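Local coordinates for protein factor essential for expression of methicillin resistance (Staphylococcus aureus, PDB 1LRZ) that catalyses addition of glycines 2 and 3 of the pentaglycine interpeptide bridge of the cell-wall peptidoglycan, using glycyl-tRNA as donor, at residues 103-115 / 126-140. Sequence-based numbering, arbitrary orientation.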
ATOM      1  N   LEU A 103      11.097   3.002  30.335  1.00 17.96           N
ATOM      2  CA  LEU A 103      10.516   1.966  31.181  1.00 19.50           C
ATOM      3  C   LEU A 103      10.626   0.649  30.413  1.00 20.60           C
ATOM      4  O   LEU A 103      10.960  -0.391  30.983  1.00 20.68           O
ATOM      5  CB  LEU A 103       9.039   2.254  31.471  1.00 19.85           C
ATOM      6  CG  LEU A 103       8.308   1.100  32.163  1.00 18.78           C
ATOM      7  CD1 LEU A 103       9.023   0.715  33.461  1.00 20.63           C
ATOM      8  CD2 LEU A 103       6.865   1.517  32.449  1.00 22.50           C
ATOM      9  N   TYR A 104      10.298   0.696  29.123  1.00 20.55           N
ATOM     10  CA  TYR A 104      10.412  -0.468  28.249  1.00 20.94           C
ATOM     11  C   TYR A 104      10.548  -0.022  26.801  1.00 20.77           C
ATOM     12  O   TYR A 104       9.977   0.993  26.400  1.00 20.34           O
ATOM     13  CB  TYR A 104       9.232  -1.441  28.419  1.00 22.52           C
ATOM     14  CG  TYR A 104       7.892  -0.980  27.900  1.00 19.95           C
ATOM     15  CD1 TYR A 104       7.322  -1.563  26.763  1.00 22.67           C
ATOM     16  CD2 TYR A 104       7.162  -0.022  28.582  1.00 21.71           C
ATOM     17  CE1 TYR A 104       6.036  -1.198  26.331  1.00 23.77           C
ATOM     18  CE2 TYR A 104       5.884   0.356  28.164  1.00 24.00           C
ATOM     19  CZ  TYR A 104       5.326  -0.237  27.040  1.00 24.72           C
ATOM     20  OH  TYR A 104       4.064   0.138  26.646  1.00 25.12           O
ATOM     21  N   LEU A 105      11.341  -0.776  26.044  1.00 21.54           N
ATOM     22  CA  LEU A 105      11.625  -0.497  24.642  1.00 21.64           C
ATOM     23  C   LEU A 105      10.926  -1.529  23.761  1.00 22.62           C
ATOM     24  O   LEU A 105      11.119  -2.737  23.920  1.00 21.54           O
ATOM     25  CB  LEU A 105      13.137  -0.534  24.413  1.00 21.40           C
ATOM     26  CG  LEU A 105      13.670  -0.555  22.975  1.00 19.05           C
ATOM     27  CD1 LEU A 105      13.186   0.667  22.209  1.00 16.25           C
ATOM     28  CD2 LEU A 105      15.194  -0.605  23.021  1.00 18.00           C
ATOM     29  N   HIS A 106      10.119  -1.028  22.833  1.00 17.97           N
ATOM     30  CA  HIS A 106       9.335  -1.851  21.926  1.00 17.77           C
ATOM     31  C   HIS A 106       9.854  -1.726  20.483  1.00 19.02           C
ATOM     32  O   HIS A 106       9.881  -0.627  19.922  1.00 20.80           O
ATOM     33  CB  HIS A 106       7.869  -1.388  22.015  1.00 14.67           C
ATOM     34  CG  HIS A 106       6.948  -2.048  21.040  1.00 17.02           C
ATOM     35  ND1 HIS A 106       5.686  -1.554  20.769  1.00 21.41           N
ATOM     36  CD2 HIS A 106       7.096  -3.148  20.265  1.00 17.39           C
ATOM     37  CE1 HIS A 106       5.102  -2.324  19.866  1.00 21.93           C
ATOM     38  NE2 HIS A 106       5.938  -3.297  19.545  1.00 20.49           N
ATOM     39  N   ILE A 107      10.289  -2.840  19.896  1.00 15.63           N
ATOM     40  CA  ILE A 107      10.773  -2.827  18.514  1.00 18.33           C
ATOM     41  C   ILE A 107       9.942  -3.762  17.620  1.00 18.56           C
ATOM     42  O   ILE A 107       9.488  -4.825  18.056  1.00 18.19           O
ATOM     43  CB  ILE A 107      12.256  -3.253  18.407  1.00 19.20           C
ATOM     44  CG1 ILE A 107      12.419  -4.690  18.908  1.00 24.45           C
ATOM     45  CG2 ILE A 107      13.146  -2.292  19.224  1.00 19.46           C
ATOM     46  CD1 ILE A 107      13.766  -5.320  18.570  1.00 26.43           C
ATOM     47  N   ASP A 108       9.737  -3.349  16.371  1.00 18.68           N
ATOM     48  CA  ASP A 108       8.995  -4.147  15.400  1.00 17.08           C
ATOM     49  C   ASP A 108       9.679  -3.965  14.039  1.00 17.39           C
ATOM     50  O   ASP A 108       9.144  -3.342  13.119  1.00 13.84           O
ATOM     51  CB  ASP A 108       7.498  -3.740  15.374  1.00 12.82           C
ATOM     52  CG  ASP A 108       7.267  -2.260  15.075  1.00 16.39           C
ATOM     53  OD1 ASP A 108       6.096  -1.890  14.866  1.00 17.12           O
ATOM     54  OD2 ASP A 108       8.220  -1.462  15.048  1.00 16.93           O
ATOM     55  N   PRO A 109      10.900  -4.515  13.908  1.00 19.19           N
ATOM     56  CA  PRO A 109      11.700  -4.427  12.684  1.00 19.21           C
ATOM     57  C   PRO A 109      11.005  -4.952  11.437  1.00 17.22           C
ATOM     58  O   PRO A 109      10.306  -5.970  11.467  1.00 16.87           O
ATOM     59  CB  PRO A 109      12.968  -5.212  13.034  1.00 18.73           C
ATOM     60  CG  PRO A 109      12.480  -6.224  13.987  1.00 22.99           C
ATOM     61  CD  PRO A 109      11.514  -5.452  14.866  1.00 18.29           C
ATOM     62  N   TYR A 110      11.203  -4.215  10.352  1.00 17.09           N
ATOM     63  CA  TYR A 110      10.647  -4.525   9.034  1.00 16.70           C
ATOM     64  C   TYR A 110      11.616  -5.577   8.491  1.00 16.31           C
ATOM     65  O   TYR A 110      12.404  -5.313   7.584  1.00 15.01           O
ATOM     66  CB  TYR A 110      10.687  -3.250   8.183  1.00 13.08           C
ATOM     67  CG  TYR A 110       9.791  -3.251   6.956  1.00 15.04           C
ATOM     68  CD1 TYR A 110       9.931  -2.262   5.983  1.00 10.69           C
ATOM     69  CD2 TYR A 110       8.794  -4.217   6.780  1.00 13.07           C
ATOM     70  CE1 TYR A 110       9.106  -2.215   4.867  1.00 14.83           C
ATOM     71  CE2 TYR A 110       7.956  -4.186   5.648  1.00 16.48           C
ATOM     72  CZ  TYR A 110       8.118  -3.177   4.703  1.00 17.13           C
ATOM     73  OH  TYR A 110       7.293  -3.098   3.610  1.00 16.65           O
ATOM     74  N   LEU A 111      11.546  -6.767   9.081  1.00 14.76           N
ATOM     75  CA  LEU A 111      12.441  -7.877   8.763  1.00 15.63           C
ATOM     76  C   LEU A 111      11.667  -9.150   8.437  1.00 12.20           C
ATOM     77  O   LEU A 111      10.988  -9.695   9.303  1.00 15.92           O
ATOM     78  CB  LEU A 111      13.341  -8.136   9.986  1.00 14.36           C
ATOM     79  CG  LEU A 111      14.383  -9.255   9.923  1.00 15.87           C
ATOM     80  CD1 LEU A 111      15.374  -8.934   8.822  1.00 11.74           C
ATOM     81  CD2 LEU A 111      15.104  -9.383  11.273  1.00 14.13           C
ATOM     82  N   PRO A 112      11.777  -9.651   7.198  1.00 14.56           N
ATOM     83  CA  PRO A 112      11.056 -10.871   6.824  1.00 14.47           C
ATOM     84  C   PRO A 112      11.460 -12.060   7.681  1.00 15.77           C
ATOM     85  O   PRO A 112      12.612 -12.178   8.102  1.00 15.19           O
ATOM     86  CB  PRO A 112      11.446 -11.086   5.359  1.00 12.23           C
ATOM     87  CG  PRO A 112      11.782  -9.711   4.876  1.00 15.33           C
ATOM     88  CD  PRO A 112      12.541  -9.124   6.054  1.00 13.37           C
ATOM     89  N   TYR A 113      10.490 -12.942   7.903  1.00 15.57           N
ATOM     90  CA  TYR A 113      10.670 -14.158   8.676  1.00 16.71           C
ATOM     91  C   TYR A 113      10.418 -15.344   7.738  1.00 16.45           C
ATOM     92  O   TYR A 113      11.303 -16.172   7.518  1.00 17.09           O
ATOM     93  CB  TYR A 113       9.677 -14.171   9.846  1.00 14.87           C
ATOM     94  CG  TYR A 113       9.489 -15.517  10.512  1.00 18.21           C
ATOM     95  CD1 TYR A 113      10.589 -16.341  10.814  1.00 17.88           C
ATOM     96  CD2 TYR A 113       8.218 -15.961  10.866  1.00 18.61           C
ATOM     97  CE1 TYR A 113      10.423 -17.567  11.446  1.00 17.80           C
ATOM     98  CE2 TYR A 113       8.034 -17.192  11.505  1.00 19.28           C
ATOM     99  CZ  TYR A 113       9.139 -17.987  11.794  1.00 19.43           C
ATOM    100  OH  TYR A 113       8.959 -19.186  12.440  1.00 19.74           O
ATOM    101  N   GLN A 114       9.214 -15.392   7.172  1.00 16.13           N
ATOM    102  CA  GLN A 114       8.811 -16.456   6.254  1.00 18.22           C
ATOM    103  C   GLN A 114       8.045 -15.894   5.048  1.00 16.43           C
ATOM    104  O   GLN A 114       7.491 -14.794   5.115  1.00 16.06           O
ATOM    105  CB  GLN A 114       7.880 -17.452   6.967  1.00 19.88           C
ATOM    106  CG  GLN A 114       8.449 -18.119   8.194  1.00 23.51           C
ATOM    107  CD  GLN A 114       7.511 -19.179   8.751  1.00 28.67           C
ATOM    108  OE1 GLN A 114       7.913 -20.325   8.944  1.00 26.40           O
ATOM    109  NE2 GLN A 114       6.252 -18.799   9.012  1.00 23.30           N
ATOM    110  N   TYR A 115       8.004 -16.673   3.967  1.00 14.72           N
ATOM    111  CA  TYR A 115       7.270 -16.324   2.751  1.00 15.45           C
ATOM    112  C   TYR A 115       6.166 -17.366   2.631  1.00 16.41           C
ATOM    113  O   TYR A 115       6.399 -18.541   2.890  1.00 16.24           O
ATOM    114  CB  TYR A 115       8.172 -16.417   1.523  1.00 13.91           C
ATOM    115  CG  TYR A 115       9.354 -15.489   1.588  1.00 17.68           C
ATOM    116  CD1 TYR A 115      10.656 -15.985   1.717  1.00 17.91           C
ATOM    117  CD2 TYR A 115       9.172 -14.108   1.529  1.00 18.06           C
ATOM    118  CE1 TYR A 115      11.752 -15.115   1.786  1.00 20.11           C
ATOM    119  CE2 TYR A 115      10.252 -13.234   1.595  1.00 22.39           C
ATOM    120  CZ  TYR A 115      11.532 -13.740   1.725  1.00 19.43           C
ATOM    121  OH  TYR A 115      12.583 -12.867   1.782  1.00 23.70           O
ATOM    122  N   ALA A 126      12.932 -16.914   5.291  1.00 17.92           N
ATOM    123  CA  ALA A 126      13.717 -15.749   4.861  1.00 18.02           C
ATOM    124  C   ALA A 126      15.193 -15.808   5.274  1.00 19.41           C
ATOM    125  O   ALA A 126      16.009 -14.999   4.816  1.00 18.64           O
ATOM    126  CB  ALA A 126      13.071 -14.459   5.393  1.00 16.44           C
ATOM    127  N   GLY A 127      15.520 -16.753   6.150  1.00 20.32           N
ATOM    128  CA  GLY A 127      16.891 -16.919   6.610  1.00 22.79           C
ATOM    129  C   GLY A 127      17.315 -15.999   7.745  1.00 23.52           C
ATOM    130  O   GLY A 127      18.509 -15.768   7.945  1.00 24.58           O
ATOM    131  N   ASN A 128      16.348 -15.483   8.497  1.00 21.02           N
ATOM    132  CA  ASN A 128      16.637 -14.559   9.595  1.00 22.00           C
ATOM    133  C   ASN A 128      16.270 -15.120  10.965  1.00 20.86           C
ATOM    134  O   ASN A 128      16.194 -14.374  11.944  1.00 21.92           O
ATOM    135  CB  ASN A 128      15.891 -13.228   9.366  1.00 19.79           C
ATOM    136  CG  ASN A 128      16.217 -12.603   8.016  1.00 24.57           C
ATOM    137  OD1 ASN A 128      17.372 -12.608   7.590  1.00 24.27           O
ATOM    138  ND2 ASN A 128      15.204 -12.053   7.342  1.00 21.67           N
ATOM    139  N   ASP A 129      16.046 -16.427  11.033  1.00 21.23           N
ATOM    140  CA  ASP A 129      15.685 -17.096  12.289  1.00 22.84           C
ATOM    141  C   ASP A 129      16.648 -16.774  13.444  1.00 23.00           C
ATOM    142  O   ASP A 129      16.227 -16.704  14.595  1.00 23.32           O
ATOM    143  CB  ASP A 129      15.652 -18.614  12.080  1.00 23.01           C
ATOM    144  CG  ASP A 129      14.442 -19.077  11.282  1.00 28.00           C
ATOM    145  OD1 ASP A 129      13.751 -18.236  10.663  1.00 25.09           O
ATOM    146  OD2 ASP A 129      14.187 -20.299  11.273  1.00 30.93           O
ATOM    147  N   TRP A 130      17.934 -16.598  13.134  1.00 22.59           N
ATOM    148  CA  TRP A 130      18.942 -16.285  14.152  1.00 25.04           C
ATOM    149  C   TRP A 130      18.575 -15.027  14.942  1.00 24.48           C
ATOM    150  O   TRP A 130      18.989 -14.848  16.095  1.00 23.80           O
ATOM    151  CB  TRP A 130      20.312 -16.068  13.503  1.00 25.69           C
ATOM    152  CG  TRP A 130      20.369 -14.881  12.596  1.00 27.76           C
ATOM    153  CD1 TRP A 130      20.089 -14.857  11.260  1.00 30.68           C
ATOM    154  CD2 TRP A 130      20.671 -13.528  12.968  1.00 30.23           C
ATOM    155  NE1 TRP A 130      20.196 -13.574  10.776  1.00 29.87           N
ATOM    156  CE2 TRP A 130      20.554 -12.738  11.802  1.00 30.88           C
ATOM    157  CE3 TRP A 130      21.033 -12.907  14.174  1.00 30.65           C
ATOM    158  CZ2 TRP A 130      20.776 -11.349  11.809  1.00 30.25           C
ATOM    159  CZ3 TRP A 130      21.255 -11.520  14.179  1.00 28.58           C
ATOM    160  CH2 TRP A 130      21.126 -10.763  13.002  1.00 28.74           C
ATOM    161  N   PHE A 131      17.799 -14.153  14.315  1.00 21.48           N
ATOM    162  CA  PHE A 131      17.399 -12.911  14.956  1.00 21.10           C
ATOM    163  C   PHE A 131      16.662 -13.132  16.275  1.00 20.93           C
ATOM    164  O   PHE A 131      16.910 -12.422  17.251  1.00 21.13           O
ATOM    165  CB  PHE A 131      16.507 -12.093  14.021  1.00 22.46           C
ATOM    166  CG  PHE A 131      16.247 -10.702  14.508  1.00 19.48           C
ATOM    167  CD1 PHE A 131      17.269  -9.755  14.520  1.00 22.13           C
ATOM    168  CD2 PHE A 131      14.986 -10.337  14.970  1.00 19.44           C
ATOM    169  CE1 PHE A 131      17.039  -8.461  14.982  1.00 20.00           C
ATOM    170  CE2 PHE A 131      14.748  -9.053  15.430  1.00 19.80           C
ATOM    171  CZ  PHE A 131      15.775  -8.109  15.438  1.00 17.46           C
ATOM    172  N   PHE A 132      15.754 -14.104  16.310  1.00 19.47           N
ATOM    173  CA  PHE A 132      14.997 -14.360  17.536  1.00 22.59           C
ATOM    174  C   PHE A 132      15.909 -14.651  18.735  1.00 22.83           C
ATOM    175  O   PHE A 132      15.713 -14.097  19.821  1.00 22.44           O
ATOM    176  CB  PHE A 132      14.006 -15.517  17.340  1.00 22.06           C
ATOM    177  CG  PHE A 132      12.928 -15.237  16.306  1.00 25.33           C
ATOM    178  CD1 PHE A 132      13.117 -15.587  14.968  1.00 22.66           C
ATOM    179  CD2 PHE A 132      11.736 -14.602  16.673  1.00 25.86           C
ATOM    180  CE1 PHE A 132      12.141 -15.311  14.006  1.00 23.40           C
ATOM    181  CE2 PHE A 132      10.746 -14.317  15.717  1.00 22.69           C
ATOM    182  CZ  PHE A 132      10.951 -14.673  14.381  1.00 21.05           C
ATOM    183  N   ASP A 133      16.902 -15.512  18.535  1.00 22.76           N
ATOM    184  CA  ASP A 133      17.831 -15.874  19.602  1.00 25.96           C
ATOM    185  C   ASP A 133      18.669 -14.682  20.039  1.00 26.57           C
ATOM    186  O   ASP A 133      18.876 -14.465  21.236  1.00 22.81           O
ATOM    187  CB  ASP A 133      18.755 -17.008  19.145  1.00 30.95           C
ATOM    188  CG  ASP A 133      18.119 -18.386  19.306  1.00 40.24           C
ATOM    189  OD1 ASP A 133      18.674 -19.373  18.769  1.00 44.22           O
ATOM    190  OD2 ASP A 133      17.068 -18.491  19.977  1.00 44.53           O
ATOM    191  N   LYS A 134      19.156 -13.912  19.071  1.00 25.47           N
ATOM    192  CA  LYS A 134      19.959 -12.751  19.402  1.00 24.77           C
ATOM    193  C   LYS A 134      19.151 -11.737  20.222  1.00 24.77           C
ATOM    194  O   LYS A 134      19.650 -11.205  21.213  1.00 25.30           O
ATOM    195  CB  LYS A 134      20.508 -12.098  18.136  1.00 29.35           C
ATOM    196  CG  LYS A 134      21.229 -10.778  18.396  1.00 33.35           C
ATOM    197  CD  LYS A 134      22.479 -10.655  17.557  1.00 38.76           C
ATOM    198  CE  LYS A 134      23.517 -11.683  17.997  1.00 40.13           C
ATOM    199  NZ  LYS A 134      24.794 -11.550  17.247  1.00 44.45           N
ATOM    200  N   MET A 135      17.907 -11.473  19.833  1.00 20.23           N
ATOM    201  CA  MET A 135      17.100 -10.511  20.584  1.00 23.15           C
ATOM    202  C   MET A 135      16.877 -11.043  22.005  1.00 25.56           C
ATOM    203  O   MET A 135      16.990 -10.306  22.986  1.00 24.57           O
ATOM    204  CB  MET A 135      15.755 -10.255  19.879  1.00 19.47           C
ATOM    205  CG  MET A 135      15.867  -9.383  18.603  1.00 17.08           C
ATOM    206  SD  MET A 135      16.652  -7.769  18.871  1.00  8.60           S
ATOM    207  CE  MET A 135      18.269  -8.085  18.398  1.00 17.04           C
ATOM    208  N   SER A 136      16.565 -12.331  22.107  1.00 24.60           N
ATOM    209  CA  SER A 136      16.350 -12.958  23.406  1.00 26.05           C
ATOM    210  C   SER A 136      17.598 -12.782  24.286  1.00 26.89           C
ATOM    211  O   SER A 136      17.493 -12.377  25.443  1.00 25.16           O
ATOM    212  CB  SER A 136      16.048 -14.446  23.218  1.00 28.99           C
ATOM    213  OG  SER A 136      15.646 -15.032  24.437  1.00 29.79           O
ATOM    214  N   ASN A 137      18.774 -13.079  23.736  1.00 24.23           N
ATOM    215  CA  ASN A 137      20.019 -12.928  24.489  1.00 28.05           C
ATOM    216  C   ASN A 137      20.224 -11.495  24.980  1.00 28.46           C
ATOM    217  O   ASN A 137      20.878 -11.273  25.995  1.00 27.30           O
ATOM    218  CB  ASN A 137      21.229 -13.324  23.642  1.00 29.44           C
ATOM    219  CG  ASN A 137      21.215 -14.783  23.254  1.00 37.20           C
ATOM    220  OD1 ASN A 137      20.826 -15.645  24.045  1.00 41.00           O
ATOM    221  ND2 ASN A 137      21.657 -15.077  22.035  1.00 42.12           N
ATOM    222  N   LEU A 138      19.680 -10.527  24.246  1.00 26.26           N
ATOM    223  CA  LEU A 138      19.811  -9.123  24.615  1.00 25.33           C
ATOM    224  C   LEU A 138      18.653  -8.605  25.473  1.00 23.37           C
ATOM    225  O   LEU A 138      18.563  -7.406  25.733  1.00 25.73           O
ATOM    226  CB  LEU A 138      19.949  -8.257  23.357  1.00 23.76           C
ATOM    227  CG  LEU A 138      21.239  -8.453  22.563  1.00 25.92           C
ATOM    228  CD1 LEU A 138      21.281  -7.484  21.399  1.00 25.60           C
ATOM    229  CD2 LEU A 138      22.438  -8.215  23.480  1.00 29.87           C
ATOM    230  N   GLY A 139      17.767  -9.497  25.905  1.00 22.19           N
ATOM    231  CA  GLY A 139      16.651  -9.072  26.736  1.00 21.88           C
ATOM    232  C   GLY A 139      15.410  -8.614  25.985  1.00 24.94           C
ATOM    233  O   GLY A 139      14.417  -8.208  26.600  1.00 22.99           O
ATOM    234  N   PHE A 140      15.457  -8.664  24.657  1.00 25.20           N
ATOM    235  CA  PHE A 140      14.299  -8.273  23.852  1.00 24.09           C
ATOM    236  C   PHE A 140      13.399  -9.501  23.724  1.00 25.09           C
ATOM    237  O   PHE A 140      13.688 -10.405  22.945  1.00 25.45           O
ATOM    238  CB  PHE A 140      14.728  -7.798  22.452  1.00 21.03           C
ATOM    239  CG  PHE A 140      15.395  -6.448  22.441  1.00 21.24           C
ATOM    240  CD1 PHE A 140      16.757  -6.325  22.693  1.00 19.49           C
ATOM    241  CD2 PHE A 140      14.648  -5.297  22.217  1.00 21.80           C
ATOM    242  CE1 PHE A 140      17.372  -5.073  22.723  1.00 19.25           C
ATOM    243  CE2 PHE A 140      15.246  -4.039  22.246  1.00 19.21           C
ATOM    244  CZ  PHE A 140      16.608  -3.926  22.500  1.00 20.21           C
TER
HETATM  245  O   HOH W   1      13.761 -16.071   8.906  1.00 15.84           O
HETATM  246  O   HOH W   2      15.092 -13.751   1.935  1.00 22.10           O
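Asn128 ND2 donates an almost straight hydrogen bond to Pro112 O (2.7 Å, 170° at the hydrogen), with the oxygen practically in the amide plane. Ala126 N donates a second, to Tyr113 O (2.9 Å); a water also donates to Tyr113 O and to Asp129 OD1 while accepting from Asn128 N. These bonds tie the loop after a β-hairpin (strands 112-116 and 122-125) back to its first strand; the loop leads into helix 130-137, which packs on strand 102-107 of a second mixed sheet. The Tyr113 ring lies between the chain of Gln114 and, on the other face, Phe132, which turns its edge to it in a T-shaped pair (centroids 5.3 Å apart, planes at 73°). Leu111 CD1 rests on the Asn128 amide. Phe131 CG, anti to the backbone N (chi1 -170°), swings its ring toward 103-115, where Leu111 CD2 makes a CH-pi contact over one face and Pro109 CG nears CE2; Met135 CG covers the opposite face. Ile107 CD1 touches Met135 SD and Phe140 CD2, with Phe90 of helix 83-98 packing on Ile107 and Met135. A Schellman motif at Gly139 turns the chain so that Phe140 points to strand 102-107, Leu105 CD2 meeting its ring edge at Phe140 CE2, 3.5 Å away.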